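Local coordinates for protein CRISPR-associated endonuclease Cas9 (Campylobacter jejuni subsp. jejuni serotype O:2, PDB 5X2H) that is a guide-RNA-directed CRISPR endonuclease that in its natural form cleaves both strands of matching invading DNA, at residues A[270-281]-A[297-305]. Numbering follows the deposited sequence.
Sequences MFVALTRIINLL and LNALLNEVL. With nucleotides of chain C; nucleotides of chain B.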
loop_
_atom_site.group_PDB
_atom_site.type_symbol
_atom_site.label_atom_id
_atom_site.label_comp_id
_atom_site.label_asym_id
_atom_site.label_seq_id
_atom_site.Cartn_x
_atom_site.Cartn_y
_atom_site.Cartn_z
ATOM N N MET A 270 -21.986 -26.977 7.067
ATOM C CA MET A 270 -22.751 -27.558 8.163
ATOM C C MET A 270 -22.879 -26.571 9.316
ATOM O O MET A 270 -23.973 -26.363 9.853
ATOM C CB MET A 270 -22.090 -28.857 8.627
ATOM C CG MET A 270 -22.853 -29.599 9.707
ATOM S SD MET A 270 -24.354 -30.377 9.089
ATOM C CE MET A 270 -23.672 -31.492 7.864
ATOM N N PHE A 271 -21.770 -25.933 9.696
ATOM C CA PHE A 271 -21.795 -25.024 10.837
ATOM C C PHE A 271 -22.674 -23.809 10.564
ATOM O O PHE A 271 -23.465 -23.399 11.422
ATOM C CB PHE A 271 -20.376 -24.585 11.193
ATOM C CG PHE A 271 -20.321 -23.509 12.241
ATOM C CD1 PHE A 271 -20.640 -23.789 13.559
ATOM C CD2 PHE A 271 -19.950 -22.216 11.907
ATOM C CE1 PHE A 271 -20.592 -22.801 14.523
ATOM C CE2 PHE A 271 -19.900 -21.224 12.869
ATOM C CZ PHE A 271 -20.222 -21.517 14.178
ATOM N N VAL A 272 -22.547 -23.217 9.375
ATOM C CA VAL A 272 -23.335 -22.031 9.056
ATOM C C VAL A 272 -24.812 -22.385 8.956
ATOM O O VAL A 272 -25.671 -21.683 9.500
ATOM C CB VAL A 272 -22.820 -21.371 7.764
ATOM C CG1 VAL A 272 -23.782 -20.287 7.305
ATOM C CG2 VAL A 272 -21.435 -20.787 7.990
ATOM N N ALA A 273 -25.131 -23.487 8.271
ATOM C CA ALA A 273 -26.524 -23.910 8.173
ATOM C C ALA A 273 -27.117 -24.178 9.551
ATOM O O ALA A 273 -28.253 -23.781 9.835
ATOM C CB ALA A 273 -26.639 -25.147 7.283
ATOM N N LEU A 274 -26.358 -24.842 10.427
ATOM C CA LEU A 274 -26.834 -25.058 11.790
ATOM C C LEU A 274 -26.985 -23.745 12.545
ATOM O O LEU A 274 -27.893 -23.611 13.372
ATOM C CB LEU A 274 -25.887 -25.992 12.545
ATOM C CG LEU A 274 -25.868 -27.458 12.106
ATOM C CD1 LEU A 274 -24.758 -28.213 12.816
ATOM C CD2 LEU A 274 -27.217 -28.109 12.362
ATOM N N THR A 275 -26.117 -22.769 12.270
ATOM C CA THR A 275 -26.198 -21.490 12.967
ATOM C C THR A 275 -27.501 -20.770 12.643
ATOM O O THR A 275 -28.218 -20.329 13.547
ATOM C CB THR A 275 -24.995 -20.618 12.611
ATOM O OG1 THR A 275 -23.797 -21.242 13.088
ATOM C CG2 THR A 275 -25.130 -19.243 13.246
ATOM N N ARG A 276 -27.836 -20.658 11.355
ATOM C CA ARG A 276 -29.074 -19.980 10.977
ATOM C C ARG A 276 -30.294 -20.737 11.487
ATOM O O ARG A 276 -31.237 -20.125 12.004
ATOM C CB ARG A 276 -29.151 -19.820 9.458
ATOM C CG ARG A 276 -27.810 -19.657 8.769
ATOM C CD ARG A 276 -27.530 -18.227 8.348
ATOM N NE ARG A 276 -28.574 -17.696 7.476
ATOM C CZ ARG A 276 -29.280 -16.603 7.743
ATOM N NH1 ARG A 276 -29.042 -15.915 8.852
ATOM N NH2 ARG A 276 -30.213 -16.188 6.898
ATOM N N ILE A 277 -30.294 -22.064 11.354
ATOM C CA ILE A 277 -31.469 -22.854 11.713
ATOM C C ILE A 277 -31.700 -22.816 13.219
ATOM O O ILE A 277 -32.797 -22.488 13.685
ATOM C CB ILE A 277 -31.325 -24.297 11.199
ATOM C CG1 ILE A 277 -31.383 -24.326 9.670
ATOM C CG2 ILE A 277 -32.410 -25.183 11.790
ATOM C CD1 ILE A 277 -31.105 -25.688 9.077
ATOM N N ILE A 278 -30.670 -23.149 14.002
ATOM C CA ILE A 278 -30.809 -23.162 15.457
ATOM C C ILE A 278 -31.188 -21.780 15.971
ATOM O O ILE A 278 -32.060 -21.642 16.839
ATOM C CB ILE A 278 -29.512 -23.672 16.116
ATOM C CG1 ILE A 278 -29.250 -25.125 15.720
ATOM C CG2 ILE A 278 -29.586 -23.537 17.626
ATOM C CD1 ILE A 278 -27.865 -25.609 16.084
ATOM N N ASN A 279 -30.550 -20.735 15.438
ATOM C CA ASN A 279 -30.856 -19.382 15.891
ATOM C C ASN A 279 -32.263 -18.958 15.492
ATOM O O ASN A 279 -32.893 -18.173 16.207
ATOM C CB ASN A 279 -29.825 -18.395 15.344
ATOM C CG ASN A 279 -28.458 -18.571 15.980
ATOM O OD1 ASN A 279 -28.259 -19.452 16.816
ATOM N ND2 ASN A 279 -27.509 -17.730 15.587
ATOM N N LEU A 280 -32.774 -19.461 14.365
ATOM C CA LEU A 280 -34.141 -19.132 13.977
ATOM C C LEU A 280 -35.150 -19.834 14.875
ATOM O O LEU A 280 -36.148 -19.231 15.284
ATOM C CB LEU A 280 -34.384 -19.496 12.513
ATOM C CG LEU A 280 -35.786 -19.160 11.994
ATOM C CD1 LEU A 280 -36.043 -17.663 12.068
ATOM C CD2 LEU A 280 -35.985 -19.673 10.576
ATOM N N LEU A 281 -34.909 -21.111 15.188
ATOM C CA LEU A 281 -35.797 -21.828 16.096
ATOM C C LEU A 281 -35.814 -21.178 17.473
ATOM O O LEU A 281 -36.875 -21.034 18.090
ATOM C CB LEU A 281 -35.373 -23.293 16.200
ATOM C CG LEU A 281 -35.279 -24.084 14.895
ATOM C CD1 LEU A 281 -34.782 -25.498 15.158
ATOM C CD2 LEU A 281 -36.622 -24.108 14.185
ATOM N N LEU A 297 -35.402 -29.701 13.671
ATOM C CA LEU A 297 -34.106 -29.227 13.201
ATOM C C LEU A 297 -33.589 -30.094 12.059
ATOM O O LEU A 297 -33.091 -29.576 11.054
ATOM C CB LEU A 297 -33.105 -29.207 14.361
ATOM C CG LEU A 297 -31.650 -28.783 14.128
ATOM C CD1 LEU A 297 -31.107 -28.176 15.401
ATOM C CD2 LEU A 297 -30.762 -29.947 13.699
ATOM N N ASN A 298 -33.694 -31.418 12.206
ATOM C CA ASN A 298 -33.190 -32.322 11.177
ATOM C C ASN A 298 -33.953 -32.165 9.868
ATOM O O ASN A 298 -33.397 -32.418 8.794
ATOM C CB ASN A 298 -33.261 -33.772 11.659
ATOM C CG ASN A 298 -32.230 -34.085 12.729
ATOM O OD1 ASN A 298 -31.227 -33.384 12.865
ATOM N ND2 ASN A 298 -32.472 -35.146 13.491
ATOM N N ALA A 299 -35.219 -31.749 9.935
ATOM C CA ALA A 299 -35.993 -31.540 8.716
ATOM C C ALA A 299 -35.452 -30.357 7.921
ATOM O O ALA A 299 -35.260 -30.451 6.703
ATOM C CB ALA A 299 -37.468 -31.335 9.061
ATOM N N LEU A 300 -35.196 -29.234 8.596
ATOM C CA LEU A 300 -34.640 -28.072 7.909
ATOM C C LEU A 300 -33.226 -28.348 7.414
ATOM O O LEU A 300 -32.850 -27.914 6.318
ATOM C CB LEU A 300 -34.658 -26.856 8.836
ATOM C CG LEU A 300 -36.031 -26.435 9.365
ATOM C CD1 LEU A 300 -35.900 -25.310 10.379
ATOM C CD2 LEU A 300 -36.939 -26.020 8.221
ATOM N N LEU A 301 -32.432 -29.074 8.205
ATOM C CA LEU A 301 -31.069 -29.389 7.792
ATOM C C LEU A 301 -31.057 -30.358 6.615
ATOM O O LEU A 301 -30.200 -30.256 5.729
ATOM C CB LEU A 301 -30.285 -29.965 8.972
ATOM C CG LEU A 301 -28.813 -30.297 8.721
ATOM C CD1 LEU A 301 -28.034 -29.045 8.350
ATOM C CD2 LEU A 301 -28.198 -30.975 9.936
ATOM N N ASN A 302 -31.999 -31.305 6.586
ATOM C CA ASN A 302 -32.056 -32.255 5.478
ATOM C C ASN A 302 -32.420 -31.570 4.168
ATOM O O ASN A 302 -32.017 -32.038 3.098
ATOM C CB ASN A 302 -33.053 -33.372 5.786
ATOM C CG ASN A 302 -32.374 -34.694 6.090
ATOM O OD1 ASN A 302 -31.687 -34.834 7.103
ATOM N ND2 ASN A 302 -32.569 -35.674 5.214
ATOM N N GLU A 303 -33.179 -30.474 4.226
ATOM C CA GLU A 303 -33.461 -29.717 3.012
ATOM C C GLU A 303 -32.232 -28.951 2.539
ATOM O O GLU A 303 -32.040 -28.774 1.329
ATOM C CB GLU A 303 -34.630 -28.760 3.243
ATOM N N VAL A 304 -31.393 -28.494 3.470
ATOM C CA VAL A 304 -30.146 -27.838 3.092
ATOM C C VAL A 304 -29.172 -28.850 2.499
ATOM O O VAL A 304 -28.559 -28.609 1.453
ATOM C CB VAL A 304 -29.533 -27.111 4.303
ATOM C CG1 VAL A 304 -28.120 -26.651 3.990
ATOM C CG2 VAL A 304 -30.397 -25.932 4.706
ATOM N N LEU A 305 -29.028 -30.005 3.151
ATOM C CA LEU A 305 -28.054 -30.998 2.709
ATOM C C LEU A 305 -28.398 -31.598 1.352
ATOM O O LEU A 305 -27.521 -32.183 0.708
ATOM C CB LEU A 305 -27.932 -32.110 3.753
ATOM C CG LEU A 305 -27.214 -31.751 5.054
ATOM C CD1 LEU A 305 -27.224 -32.935 6.009
ATOM C CD2 LEU A 305 -25.788 -31.306 4.766
ATOM P P DT C 26 -32.701 -13.749 18.347
ATOM O OP1 DT C 26 -34.028 -14.059 18.922
ATOM O OP2 DT C 26 -32.094 -12.415 18.557
ATOM O "O5'" DT C 26 -31.640 -14.834 18.844
ATOM C "C5'" DT C 26 -31.757 -16.182 18.418
ATOM C "C4'" DT C 26 -30.543 -16.984 18.839
ATOM O "O4'" DT C 26 -29.400 -16.585 18.047
ATOM C "C3'" DT C 26 -30.114 -16.770 20.276
ATOM O "O3'" DT C 26 -30.839 -17.639 21.124
ATOM C "C2'" DT C 26 -28.633 -17.131 20.231
ATOM C "C1'" DT C 26 -28.222 -16.653 18.835
ATOM N N1 DT C 26 -27.565 -15.314 18.823
ATOM C C2 DT C 26 -26.215 -15.223 19.066
ATOM O O2 DT C 26 -25.515 -16.190 19.306
ATOM N N3 DT C 26 -25.709 -13.950 19.022
ATOM C C4 DT C 26 -26.406 -12.783 18.762
ATOM O O4 DT C 26 -25.863 -11.682 18.748
ATOM C C5 DT C 26 -27.818 -12.950 18.511
ATOM C C7 DT C 26 -28.678 -11.758 18.217
ATOM C C6 DT C 26 -28.321 -14.193 18.550
ATOM P P A B 5 -18.099 -16.382 12.160
ATOM O OP1 A B 5 -17.168 -17.080 11.238
ATOM O OP2 A B 5 -17.827 -14.976 12.538
ATOM O "O5'" A B 5 -19.562 -16.441 11.537
ATOM C "C5'" A B 5 -20.235 -17.683 11.404
ATOM C "C4'" A B 5 -21.703 -17.499 11.116
ATOM O "O4'" A B 5 -22.357 -16.817 12.217
ATOM C "C3'" A B 5 -22.045 -16.642 9.912
ATOM O "O3'" A B 5 -21.875 -17.320 8.683
ATOM C "C2'" A B 5 -23.483 -16.236 10.207
ATOM O "O2'" A B 5 -24.376 -17.308 9.941
ATOM C "C1'" A B 5 -23.424 -16.030 11.720
ATOM N N9 A B 5 -23.187 -14.615 12.062
ATOM C C8 A B 5 -22.043 -14.021 12.536
ATOM N N7 A B 5 -22.165 -12.729 12.728
ATOM C C5 A B 5 -23.474 -12.455 12.354
ATOM C C6 A B 5 -24.225 -11.268 12.324
ATOM N N6 A B 5 -23.748 -10.077 12.695
ATOM N N1 A B 5 -25.503 -11.345 11.893
ATOM C C2 A B 5 -25.986 -12.536 11.520
ATOM N N3 A B 5 -25.379 -13.720 11.503
ATOM C C4 A B 5 -24.112 -13.609 11.938
ATOM P P U B 6 -21.412 -16.503 7.382
ATOM O OP1 U B 6 -21.030 -17.484 6.335
ATOM O OP2 U B 6 -20.432 -15.474 7.811
ATOM O "O5'" U B 6 -22.743 -15.771 6.908
ATOM C "C5'" U B 6 -23.908 -16.526 6.612
ATOM C "C4'" U B 6 -25.098 -15.637 6.361
ATOM O "O4'" U B 6 -25.445 -14.919 7.573
ATOM C "C3'" U B 6 -24.903 -14.539 5.331
ATOM O "O3'" U B 6 -25.011 -15.004 3.998
ATOM C "C2'" U B 6 -25.973 -13.529 5.719
ATOM O "O2'" U B 6 -27.249 -13.945 5.259
ATOM C "C1'" U B 6 -25.952 -13.641 7.245
ATOM N N1 U B 6 -25.089 -12.613 7.865
ATOM C C2 U B 6 -25.620 -11.345 8.003
ATOM O O2 U B 6 -26.748 -11.056 7.639
ATOM N N3 U B 6 -24.779 -10.428 8.581
ATOM C C4 U B 6 -23.492 -10.648 9.027
ATOM O O4 U B 6 -22.862 -9.718 9.530
ATOM C C5 U B 6 -23.017 -11.985 8.846
ATOM C C6 U B 6 -23.813 -12.900 8.285
#
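Leu301 pushes its two methyls into a pocket formed by Met270, Ala273, Leu274 and Ile277, a knob-into-hole fit in which CD2 meets Leu274 CD2 at 3.9 Å and the Met270 side chain crosses that of Leu301 at about a right angle, its SD against both methyls. The CG of Leu301 stands anti to the backbone N (chi1 -178°), which carries the branch across to the facing helix although the CB itself does not aim there. One turn back, Leu297 is a second knob, set among Leu274, Ile277, Ile278 and Leu281; its CD1 lies 3.6 Å from Ile278 CG1. Between the two knobs Ile277 answers from the other side: CD1 reaches the backbone of the partner helix, 3.7 Å from Leu301 N, and lies equally close to Leu300 CB. Ala273, whose CB points at the partner helix, sets it 3.9 Å from Val304 CG1, while the bent chain of Met270 brings CE to 3.8 Å from Leu305 CD2 at the end of the row.

No hydrogen bond joins the two segments, so the join is wholly apolar: an antiparallel helical hairpin, made by consecutive helices 266-288 and 294-307, with segment axes 10.3 Å apart and 145° between their directions. It belongs to the helical part of Cas9 that holds the guide-target duplex. The first helix is two-sided, for residues off the hairpin face meet nucleic acid: Thr275 lies against the ribose of A5 of chain B, Val272 against the A5-U6 link of that chain, and the Asn279 amide against the sugar of DT26 of chain C. Thr275 OG1 also hydrogen-bonds Phe271 O, approaching from above the carbonyl plane while Thr275 N comes from the opposite face. Helix 404-415 packs against Met270, Phe271 and Leu274.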